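Local coordinates for hypothetical membrane protein (Corynebacterium glutamicum, PDB 6JSD) that binds heme b through an HtaA domain, one part of a larger putative membrane protein, and probably serves in heme uptake, at residues 56-61 and 86-91. The protein carries 1 engineered substitution. Residues are numbered along the deposited sequence; the frame is centred on the assembly and turned at random. Where two conformers were deposited one is given.
Sequences NKTGSI and SFNGNS
Gly59 and Phe87 form the hydrogen-bonded pair at the middle of this antiparallel contact: Gly59 N donates to Phe87 O (3.0 Å) and Phe87 N to Gly59 O (2.9 Å, nearly straight at 165°). Beyond them Gly89 N reaches Lys57 O in a weak, bent bond.

The same pair also meets through the aromatic ring. Phe87 swings CG between its own backbone N and carbonyl carbon (chi1 58°), which lays the ring back across the neighbouring strand, and Gly59 CA sits over its face in a CH-pi contact, 3.9 Å from the centroid. With no side chain, Gly59 lets the ring lie directly on its backbone. Ile61 CG1 lies at the ring's edge, while Val52, Phe120 and Leu123 add apolar cover.

Within the antiparallel sheet of the HtaA domain, strand 58-62 is thereby joined to the end of strand 77-88, where a type II' turn from Asn88 to Ser91 leads into strand 91-101; Gly89 takes the positive phi (62°) that this turn needs at its second residue and that glycine adopts easily.

On the polar face, Thr58 and Asn88 run side by side, the methyl Thr58 CG2 3.8 Å from Asn88 CG. Ser60 OG rests 3.5 Å from Ser86 CB; Ser60 OG hydrogen-bonds Glu84 OE2, and Ser86 OG hydrogen-bonds the backbone Glu93 O.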
loop_
_atom_site.group_PDB
_atom_site.type_symbol
_atom_site.label_atom_id
_atom_site.label_comp_id
_atom_site.label_asym_id
_atom_site.label_seq_id
_atom_site.Cartn_x
_atom_site.Cartn_y
_atom_site.Cartn_z
ATOM N N ASN A 56 -35.817 5.319 -19.998
ATOM C CA ASN A 56 -35.727 5.416 -18.547
ATOM C C ASN A 56 -34.296 5.543 -18.049
ATOM O O ASN A 56 -34.091 5.745 -16.848
ATOM C CB ASN A 56 -36.400 4.202 -17.902
ATOM C CG ASN A 56 -37.863 4.104 -18.271
ATOM O OD1 ASN A 56 -38.545 5.118 -18.389
ATOM N ND2 ASN A 56 -38.350 2.888 -18.469
ATOM N N LYS A 57 -33.316 5.450 -18.946
ATOM C CA LYS A 57 -31.904 5.556 -18.600
ATOM C C LYS A 57 -31.509 4.493 -17.568
ATOM O O LYS A 57 -30.876 4.784 -16.549
ATOM C CB LYS A 57 -31.558 6.974 -18.121
ATOM C CG LYS A 57 -31.552 8.011 -19.241
ATOM C CD LYS A 57 -31.763 9.420 -18.706
ATOM C CE LYS A 57 -31.927 10.447 -19.834
ATOM N NZ LYS A 57 -30.621 10.903 -20.409
ATOM N N THR A 58 -31.899 3.246 -17.847
ATOM C CA THR A 58 -31.402 2.072 -17.137
ATOM C C THR A 58 -30.687 1.147 -18.115
ATOM O O THR A 58 -30.990 1.131 -19.316
ATOM C CB THR A 58 -32.530 1.291 -16.447
ATOM O OG1 THR A 58 -33.114 0.370 -17.379
ATOM C CG2 THR A 58 -33.599 2.236 -15.938
ATOM N N GLY A 59 -29.750 0.360 -17.593
ATOM C CA GLY A 59 -28.987 -0.522 -18.455
ATOM C C GLY A 59 -28.088 -1.456 -17.671
ATOM O O GLY A 59 -27.889 -1.309 -16.461
ATOM N N SER A 60 -27.546 -2.431 -18.402
ATOM C CA SER A 60 -26.581 -3.408 -17.897
ATOM C C SER A 60 -25.646 -3.734 -19.044
ATOM O O SER A 60 -26.108 -4.093 -20.131
ATOM C CB SER A 60 -27.258 -4.685 -17.393
ATOM O OG SER A 60 -27.665 -4.553 -16.046
ATOM N N ILE A 61 -24.352 -3.559 -18.816
ATOM C CA ILE A 61 -23.316 -3.764 -19.814
ATOM C C ILE A 61 -22.422 -4.892 -19.310
ATOM O O ILE A 61 -21.879 -4.798 -18.203
ATOM C CB ILE A 61 -22.480 -2.491 -20.022
ATOM C CG1 ILE A 61 -23.366 -1.219 -20.047
ATOM C CG2 ILE A 61 -21.623 -2.632 -21.250
ATOM C CD1 ILE A 61 -24.360 -1.165 -21.155
ATOM N N SER A 86 -24.139 -2.001 -14.060
ATOM C CA SER A 86 -25.564 -1.742 -14.164
ATOM C C SER A 86 -25.837 -0.318 -13.699
ATOM O O SER A 86 -25.160 0.204 -12.812
ATOM C CB SER A 86 -26.391 -2.742 -13.350
ATOM O OG SER A 86 -26.128 -2.616 -11.965
ATOM N N PHE A 87 -26.817 0.322 -14.322
ATOM C CA PHE A 87 -27.174 1.667 -13.907
ATOM C C PHE A 87 -28.678 1.839 -13.979
ATOM O O PHE A 87 -29.368 1.209 -14.787
ATOM C CB PHE A 87 -26.465 2.767 -14.731
ATOM C CG PHE A 87 -26.725 2.700 -16.215
ATOM C CD1 PHE A 87 -25.900 1.947 -17.037
ATOM C CD2 PHE A 87 -27.779 3.407 -16.786
ATOM C CE1 PHE A 87 -26.122 1.878 -18.393
ATOM C CE2 PHE A 87 -28.014 3.347 -18.150
ATOM C CZ PHE A 87 -27.182 2.582 -18.959
ATOM N N ASN A 88 -29.165 2.685 -13.082
ATOM C CA ASN A 88 -30.558 3.087 -13.031
ATOM C C ASN A 88 -30.556 4.501 -12.480
ATOM O O ASN A 88 -30.150 4.711 -11.332
ATOM C CB ASN A 88 -31.369 2.142 -12.148
ATOM C CG ASN A 88 -32.831 2.426 -12.206
ATOM O OD1 ASN A 88 -33.238 3.579 -12.278
ATOM N ND2 ASN A 88 -33.642 1.379 -12.194
ATOM N N GLY A 89 -30.980 5.463 -13.293
ATOM C CA GLY A 89 -30.737 6.846 -12.918
ATOM C C GLY A 89 -29.246 7.095 -12.825
ATOM O O GLY A 89 -28.459 6.537 -13.595
ATOM N N ASN A 90 -28.837 7.908 -11.850
ATOM C CA ASN A 90 -27.430 8.221 -11.635
ATOM C C ASN A 90 -26.731 7.233 -10.706
ATOM O O ASN A 90 -25.568 7.456 -10.356
ATOM C CB ASN A 90 -27.274 9.636 -11.072
ATOM C CG ASN A 90 -26.881 10.649 -12.131
ATOM O OD1 ASN A 90 -27.392 10.629 -13.252
ATOM N ND2 ASN A 90 -25.968 11.548 -11.776
ATOM N N SER A 91 -27.406 6.161 -10.299
ATOM C CA SER A 91 -26.861 5.148 -9.396
ATOM C C SER A 91 -26.645 3.836 -10.137
ATOM O O SER A 91 -27.104 3.648 -11.266
ATOM C CB SER A 91 -27.795 4.917 -8.206
ATOM O OG SER A 91 -27.712 5.993 -7.294
#